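Local coordinates for protein MAR1 Ribonuclease (Caenorhabditis elegans, PDB 2B34) that is a hydrolase of the isochorismatase family and probably acts as a ribonuclease, at residues S40-D45 against I184-P189; A46-S51 against G74-T79. All blocks are in the same frame, centred on the assembly; numbering follows the deposited sequence.

In the fold
Contacts 1 and 2 illustrate how one helix can collect pieces of chain, one near and one far in sequence, through arginines. Both draw on helix 33-49 of an alpha/beta fold built on a parallel sheet, and their centres lie about 14 Å apart. Contact 1 ties the helix to the C-terminal loop 184-189, beside a second subunit; contact 2 ties its last turns to the loop leading into the edge strand 81-84. The two meet where Ile44 CG2 packs 3.3 Å from Gly74 C, and Asp45 joins them electrostatically by pairing with both Arg41 and Arg48. The contact centres lie about 12 and 14 Å from the centre of the chain; contact 1 is at the surface and contact 2 partly buried.

Contact 1 (S40-D45 against I184-P189); sequences SRRLID and ILTSAP
Arg42 and Thr186 carry this contact, in which helix 33-49 of the isochorismatase-type alpha/beta fold holds the C-terminal loop that follows helix 177-183. Along the helix, buried Ser40 bonds Ile36 O through its hydroxyl, and Arg41 reaches to the side of helix 69-74, touching Leu71 and Glu73. Arg42 then crosses to the loop: with CG beside the backbone N (chi1 -71°) and the chain extended from CG to NE, the guanidinium is carried clear of the helix, and the Arg42 and Thr186 side chains cross at about a right angle. Arg42 NH1 gives its hydrogen to Thr186 O at 2.9 Å, bent to 144°. Arg42 NH2 adds two weak bonds, to the same Thr186 O at 3.2 Å and to Thr186 OG1 at 3.1 Å, so the carbonyl oxygen is approached by both terminal nitrogens. Ala188 CA and Pro189 CD lie over one guanidinium face, with Ala188 CB 3.8 Å from Arg42 NH1. Arg139 of a second subunit bonds the carbonyls of Ile184 and Leu185, giving the loop a second arginine partner. Farther along the helix, Leu43 packs on Val132 and Ile165. The walk closes at Asp45, one turn after Arg41, where Arg41 NE donates a nearly straight hydrogen bond, part of a salt bridge, to Asp45 OD1 at 2.8 Å, on its syn side but 28° out of the carboxylate plane.

Contact 2 (A46-S51 against G74-T79); sequences AARILS and GLAENT
Arg48 folds its side chain against Gly74 and Ala76, joining the last turns of helix 33-49 to the segment between helix 69-74 and strand 81-84 in the alpha/beta fold. The close part is small and mostly aliphatic: Arg48 CG rests 3.8 Å from Ala76 CA and 4.0 Å from Ala76 CB. With CG anti to the backbone N (chi1 -175°) and the chain bent at chi3, the guanidinium swings round to Gly74. There Arg48 NH1 bonds Gly74 O at 2.8 Å, on a lone pair in the carbonyl plane, while the oxygen sits at the guanidinium edge. Leu75 starts away from the helix, and its side chain packs on Thr54 and Val56 of strand 54-59. The looser side faces solvent. Exposed Glu77 and Asn78 occupy the middle of a type I turn from Ala76 to Thr79, which Thr79 OG1 reinforces with a 2.7 Å bond to Ala76 O. Ser51, at positive phi, is the C-prime residue of the Schellman motif that ends the helix. Because Arg48 NH1 also forms a salt bridge with Asp45, one guanidinium nitrogen serves both a carboxylate and a backbone carbonyl, and Asp45 probably fixes the guanidinium that grips Gly74.

Contact 1 (S40-D45 against I184-P189)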
ATOM      1  N   SER A  40     -11.876  21.554  -2.247  1.00 15.82           N
ATOM      2  CA  SER A  40     -12.680  21.415  -3.469  1.00 16.10           C
ATOM      3  C   SER A  40     -12.855  22.763  -4.175  1.00 16.09           C
ATOM      4  O   SER A  40     -12.845  22.821  -5.401  1.00 16.18           O
ATOM      5  CB  SER A  40     -14.044  20.771  -3.189  1.00 16.04           C
ATOM      6  OG  SER A  40     -13.897  19.443  -2.701  1.00 16.61           O
ATOM      7  N   ARG A  41     -13.003  23.841  -3.402  1.00 16.13           N
ATOM      8  CA  ARG A  41     -13.086  25.197  -3.976  1.00 16.25           C
ATOM      9  C   ARG A  41     -11.805  25.590  -4.722  1.00 16.21           C
ATOM     10  O   ARG A  41     -11.864  26.285  -5.738  1.00 16.65           O
ATOM     11  CB  ARG A  41     -13.460  26.231  -2.900  1.00 16.07           C
ATOM     12  CG  ARG A  41     -13.550  27.703  -3.371  1.00 16.59           C
ATOM     13  CD  ARG A  41     -14.574  27.945  -4.499  1.00 15.86           C
ATOM     14  NE  ARG A  41     -14.391  29.273  -5.088  1.00 16.60           N
ATOM     15  CZ  ARG A  41     -14.995  30.383  -4.666  1.00 16.52           C
ATOM     16  NH1 ARG A  41     -15.851  30.340  -3.654  1.00 15.30           N
ATOM     17  NH2 ARG A  41     -14.742  31.544  -5.257  1.00 16.79           N
ATOM     18  N   ARG A  42     -10.653  25.130  -4.229  1.00 16.35           N
ATOM     19  CA  ARG A  42      -9.366  25.364  -4.906  1.00 16.33           C
ATOM     20  C   ARG A  42      -9.321  24.752  -6.304  1.00 16.48           C
ATOM     21  O   ARG A  42      -8.829  25.384  -7.247  1.00 16.28           O
ATOM     22  CB  ARG A  42      -8.194  24.837  -4.070  1.00 16.18           C
ATOM     23  CG  ARG A  42      -7.921  25.644  -2.825  1.00 16.51           C
ATOM     24  CD  ARG A  42      -6.892  24.971  -1.933  1.00 16.96           C
ATOM     25  NE  ARG A  42      -6.612  25.775  -0.742  1.00 16.53           N
ATOM     26  CZ  ARG A  42      -5.440  25.813  -0.119  1.00 16.05           C
ATOM     27  NH1 ARG A  42      -4.411  25.107  -0.571  1.00 16.29           N
ATOM     28  NH2 ARG A  42      -5.290  26.573   0.952  1.00 16.95           N
ATOM     29  N   LEU A  43      -9.830  23.525  -6.428  1.00 16.48           N
ATOM     30  CA  LEU A  43      -9.870  22.834  -7.713  1.00 16.99           C
ATOM     31  C   LEU A  43     -10.878  23.452  -8.673  1.00 17.32           C
ATOM     32  O   LEU A  43     -10.603  23.576  -9.867  1.00 17.13           O
ATOM     33  CB  LEU A  43     -10.148  21.343  -7.520  1.00 16.91           C
ATOM     34  CG  LEU A  43      -8.841  20.603  -7.233  1.00 17.64           C
ATOM     35  CD1 LEU A  43      -8.984  19.690  -6.053  1.00 18.00           C
ATOM     36  CD2 LEU A  43      -8.312  19.884  -8.474  1.00 17.34           C
ATOM     37  N   ILE A  44     -12.039  23.831  -8.139  1.00 17.43           N
ATOM     38  CA  ILE A  44     -13.060  24.547  -8.906  1.00 17.73           C
ATOM     39  C   ILE A  44     -12.511  25.868  -9.467  1.00 17.73           C
ATOM     40  O   ILE A  44     -12.719  26.169 -10.640  1.00 17.91           O
ATOM     41  CB  ILE A  44     -14.340  24.767  -8.067  1.00 17.56           C
ATOM     42  CG1 ILE A  44     -15.163  23.476  -8.018  1.00 17.57           C
ATOM     43  CG2 ILE A  44     -15.184  25.902  -8.635  1.00 17.85           C
ATOM     44  CD1 ILE A  44     -16.177  23.422  -6.888  1.00 17.64           C
ATOM     45  N   ASP A  45     -11.807  26.632  -8.628  1.00 18.04           N
ATOM     46  CA  ASP A  45     -11.151  27.873  -9.046  1.00 18.20           C
ATOM     47  C   ASP A  45     -10.086  27.606 -10.106  1.00 18.38           C
ATOM     48  O   ASP A  45      -9.996  28.332 -11.100  1.00 18.35           O
ATOM     49  CB  ASP A  45     -10.492  28.578  -7.856  1.00 18.26           C
ATOM     50  CG  ASP A  45     -11.493  29.205  -6.898  1.00 18.86           C
ATOM     51  OD1 ASP A  45     -12.658  29.456  -7.278  1.00 19.06           O
ATOM     52  OD2 ASP A  45     -11.092  29.459  -5.741  1.00 20.17           O
ATOM     53  N   ILE A 184      -2.771  28.171  -4.040  1.00 23.28           N
ATOM     54  CA  ILE A 184      -1.926  27.224  -3.302  1.00 23.14           C
ATOM     55  C   ILE A 184      -0.861  27.896  -2.422  1.00 23.40           C
ATOM     56  O   ILE A 184       0.112  27.250  -2.007  1.00 23.36           O
ATOM     57  CB  ILE A 184      -1.249  26.190  -4.245  1.00 23.38           C
ATOM     58  CG1 ILE A 184      -0.355  26.894  -5.275  1.00 22.96           C
ATOM     59  CG2 ILE A 184      -2.298  25.300  -4.927  1.00 22.44           C
ATOM     60  CD1 ILE A 184       0.915  26.158  -5.574  1.00 23.22           C
ATOM     61  N   LEU A 185      -1.055  29.184  -2.125  1.00 23.37           N
ATOM     62  CA  LEU A 185      -0.115  29.943  -1.294  1.00 23.33           C
ATOM     63  C   LEU A 185       0.054  29.316   0.088  1.00 22.78           C
ATOM     64  O   LEU A 185       1.169  29.211   0.600  1.00 22.93           O
ATOM     65  CB  LEU A 185      -0.558  31.406  -1.169  1.00 23.60           C
ATOM     66  CG  LEU A 185       0.392  32.388  -0.477  1.00 24.23           C
ATOM     67  CD1 LEU A 185       1.585  32.713  -1.369  1.00 25.36           C
ATOM     68  CD2 LEU A 185      -0.355  33.661  -0.093  1.00 24.18           C
ATOM     69  N   THR A 186      -1.059  28.907   0.683  1.00 22.32           N
ATOM     70  CA  THR A 186      -1.033  28.120   1.905  1.00 21.93           C
ATOM     71  C   THR A 186      -1.340  26.664   1.551  1.00 21.50           C
ATOM     72  O   THR A 186      -2.067  26.393   0.590  1.00 21.21           O
ATOM     73  CB  THR A 186      -2.045  28.643   2.958  1.00 22.06           C
ATOM     74  OG1 THR A 186      -3.383  28.435   2.493  1.00 22.86           O
ATOM     75  CG2 THR A 186      -1.829  30.135   3.225  1.00 21.86           C
ATOM     76  N   SER A 187      -0.773  25.736   2.319  1.00 20.91           N
ATOM     77  CA  SER A 187      -1.050  24.312   2.135  1.00 20.43           C
ATOM     78  C   SER A 187      -2.523  24.017   2.393  1.00 20.20           C
ATOM     79  O   SER A 187      -3.127  24.586   3.303  1.00 19.89           O
ATOM     80  CB  SER A 187      -0.181  23.463   3.070  1.00 20.34           C
ATOM     81  OG  SER A 187       1.194  23.623   2.775  1.00 20.33           O
ATOM     82  N   ALA A 188      -3.091  23.124   1.584  1.00 19.89           N
ATOM     83  CA  ALA A 188      -4.463  22.665   1.779  1.00 19.58           C
ATOM     84  C   ALA A 188      -4.634  22.175   3.213  1.00 19.57           C
ATOM     85  O   ALA A 188      -3.707  21.597   3.774  1.00 19.43           O
ATOM     86  CB  ALA A 188      -4.795  21.561   0.791  1.00 19.50           C
ATOM     87  N   PRO A 189      -5.807  22.432   3.822  1.00 19.68           N
ATOM     88  CA  PRO A 189      -6.039  21.980   5.190  1.00 19.62           C
ATOM     89  C   PRO A 189      -5.842  20.471   5.347  1.00 19.34           C
ATOM     90  O   PRO A 189      -6.274  19.693   4.489  1.00 19.46           O
ATOM     91  CB  PRO A 189      -7.503  22.357   5.439  1.00 19.73           C
ATOM     92  CG  PRO A 189      -7.767  23.481   4.499  1.00 20.03           C
ATOM     93  CD  PRO A 189      -6.970  23.162   3.282  1.00 19.83           C
TER

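Contact 2 (A46-S51 against G74-T79)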
ATOM      1  N   ALA A  46      -9.278  26.568  -9.883  1.00 18.50           N
ATOM      2  CA  ALA A  46      -8.239  26.174 -10.832  1.00 18.61           C
ATOM      3  C   ALA A  46      -8.829  25.785 -12.179  1.00 18.81           C
ATOM      4  O   ALA A  46      -8.284  26.157 -13.217  1.00 18.81           O
ATOM      5  CB  ALA A  46      -7.399  25.042 -10.273  1.00 18.63           C
ATOM      6  N   ALA A  47      -9.940  25.046 -12.158  1.00 18.94           N
ATOM      7  CA  ALA A  47     -10.617  24.635 -13.391  1.00 19.21           C
ATOM      8  C   ALA A  47     -11.170  25.833 -14.177  1.00 19.40           C
ATOM      9  O   ALA A  47     -11.054  25.882 -15.403  1.00 19.37           O
ATOM     10  CB  ALA A  47     -11.717  23.622 -13.095  1.00 19.06           C
ATOM     11  N   ARG A  48     -11.751  26.800 -13.466  1.00 19.84           N
ATOM     12  CA  ARG A  48     -12.258  28.033 -14.082  1.00 20.25           C
ATOM     13  C   ARG A  48     -11.117  28.838 -14.720  1.00 20.64           C
ATOM     14  O   ARG A  48     -11.234  29.310 -15.852  1.00 20.58           O
ATOM     15  CB  ARG A  48     -13.011  28.882 -13.047  1.00 20.23           C
ATOM     16  CG  ARG A  48     -13.694  30.136 -13.607  1.00 20.52           C
ATOM     17  CD  ARG A  48     -14.135  31.101 -12.494  1.00 20.22           C
ATOM     18  NE  ARG A  48     -12.992  31.645 -11.759  1.00 20.82           N
ATOM     19  CZ  ARG A  48     -12.723  31.415 -10.473  1.00 20.60           C
ATOM     20  NH1 ARG A  48     -13.526  30.664  -9.726  1.00 19.51           N
ATOM     21  NH2 ARG A  48     -11.642  31.954  -9.929  1.00 20.23           N
ATOM     22  N   ILE A  49     -10.016  28.974 -13.985  1.00 21.17           N
ATOM     23  CA  ILE A  49      -8.825  29.691 -14.447  1.00 21.47           C
ATOM     24  C   ILE A  49      -8.240  29.057 -15.705  1.00 21.60           C
ATOM     25  O   ILE A  49      -7.893  29.759 -16.661  1.00 21.98           O
ATOM     26  CB  ILE A  49      -7.739  29.771 -13.326  1.00 21.55           C
ATOM     27  CG1 ILE A  49      -8.210  30.646 -12.153  1.00 22.01           C
ATOM     28  CG2 ILE A  49      -6.389  30.257 -13.873  1.00 21.55           C
ATOM     29  CD1 ILE A  49      -8.667  32.048 -12.539  1.00 23.57           C
ATOM     30  N   LEU A  50      -8.155  27.729 -15.706  1.00 21.58           N
ATOM     31  CA  LEU A  50      -7.511  26.987 -16.791  1.00 21.52           C
ATOM     32  C   LEU A  50      -8.474  26.540 -17.889  1.00 21.34           C
ATOM     33  O   LEU A  50      -8.072  25.836 -18.817  1.00 21.34           O
ATOM     34  CB  LEU A  50      -6.736  25.788 -16.232  1.00 21.31           C
ATOM     35  CG  LEU A  50      -5.631  26.099 -15.210  1.00 21.68           C
ATOM     36  CD1 LEU A  50      -5.133  24.825 -14.535  1.00 20.74           C
ATOM     37  CD2 LEU A  50      -4.476  26.870 -15.841  1.00 21.21           C
ATOM     38  N   SER A  51      -9.734  26.968 -17.790  1.00 21.43           N
ATOM     39  CA  SER A  51     -10.781  26.633 -18.771  1.00 21.53           C
ATOM     40  C   SER A  51     -10.986  25.119 -18.896  1.00 21.47           C
ATOM     41  O   SER A  51     -11.179  24.594 -19.996  1.00 21.62           O
ATOM     42  CB  SER A  51     -10.479  27.254 -20.144  1.00 21.59           C
ATOM     43  OG  SER A  51     -10.375  28.665 -20.063  1.00 22.20           O
ATOM     44  N   GLY A  74     -17.644  29.666  -7.137  1.00 21.80           N
ATOM     45  CA  GLY A  74     -16.417  29.555  -7.926  1.00 21.64           C
ATOM     46  C   GLY A  74     -16.567  28.883  -9.280  1.00 21.54           C
ATOM     47  O   GLY A  74     -15.658  28.952 -10.112  1.00 21.63           O
ATOM     48  N   LEU A  75     -17.701  28.221  -9.502  1.00 21.63           N
ATOM     49  CA  LEU A  75     -17.917  27.446 -10.723  1.00 21.82           C
ATOM     50  C   LEU A  75     -17.761  28.286 -11.981  1.00 22.06           C
ATOM     51  O   LEU A  75     -18.232  29.425 -12.036  1.00 21.81           O
ATOM     52  CB  LEU A  75     -19.296  26.782 -10.719  1.00 21.63           C
ATOM     53  CG  LEU A  75     -19.551  25.614  -9.766  1.00 21.49           C
ATOM     54  CD1 LEU A  75     -20.986  25.155  -9.909  1.00 20.23           C
ATOM     55  CD2 LEU A  75     -18.575  24.454 -10.000  1.00 21.05           C
ATOM     56  N   ALA A  76     -17.096  27.707 -12.981  1.00 22.54           N
ATOM     57  CA  ALA A  76     -16.973  28.311 -14.304  1.00 23.13           C
ATOM     58  C   ALA A  76     -18.356  28.608 -14.881  1.00 23.63           C
ATOM     59  O   ALA A  76     -19.335  27.931 -14.553  1.00 23.23           O
ATOM     60  CB  ALA A  76     -16.179  27.408 -15.236  1.00 22.94           C
ATOM     61  N   GLU A  77     -18.409  29.614 -15.747  1.00 24.46           N
ATOM     62  CA  GLU A  77     -19.662  30.241 -16.190  1.00 25.81           C
ATOM     63  C   GLU A  77     -20.800  29.338 -16.696  1.00 26.08           C
ATOM     64  O   GLU A  77     -21.968  29.573 -16.360  1.00 27.07           O
ATOM     65  CB  GLU A  77     -19.363  31.336 -17.217  1.00 25.87           C
ATOM     66  CG  GLU A  77     -20.539  32.259 -17.479  1.00 27.86           C
ATOM     67  CD  GLU A  77     -20.108  33.644 -17.900  1.00 29.31           C
ATOM     68  OE1 GLU A  77     -19.210  33.761 -18.760  1.00 29.55           O
ATOM     69  OE2 GLU A  77     -20.673  34.618 -17.359  1.00 30.68           O
ATOM     70  N   ASN A  78     -20.482  28.332 -17.503  1.00 26.12           N
ATOM     71  CA  ASN A  78     -21.525  27.482 -18.091  1.00 25.72           C
ATOM     72  C   ASN A  78     -21.521  26.051 -17.539  1.00 25.16           C
ATOM     73  O   ASN A  78     -21.730  25.089 -18.283  1.00 24.94           O
ATOM     74  CB  ASN A  78     -21.398  27.465 -19.624  1.00 26.16           C
ATOM     75  CG  ASN A  78     -21.651  28.832 -20.256  1.00 27.03           C
ATOM     76  OD1 ASN A  78     -22.740  29.399 -20.126  1.00 28.21           O
ATOM     77  ND2 ASN A  78     -20.647  29.357 -20.959  1.00 27.11           N
ATOM     78  N   THR A  79     -21.293  25.924 -16.233  1.00 24.35           N
ATOM     79  CA  THR A  79     -21.134  24.624 -15.583  1.00 23.75           C
ATOM     80  C   THR A  79     -22.465  23.897 -15.375  1.00 23.42           C
ATOM     81  O   THR A  79     -23.353  24.408 -14.687  1.00 23.25           O
ATOM     82  CB  THR A  79     -20.368  24.749 -14.241  1.00 23.68           C
ATOM     83  OG1 THR A  79     -19.039  25.213 -14.496  1.00 23.60           O
ATOM     84  CG2 THR A  79     -20.292  23.409 -13.509  1.00 23.54           C
TER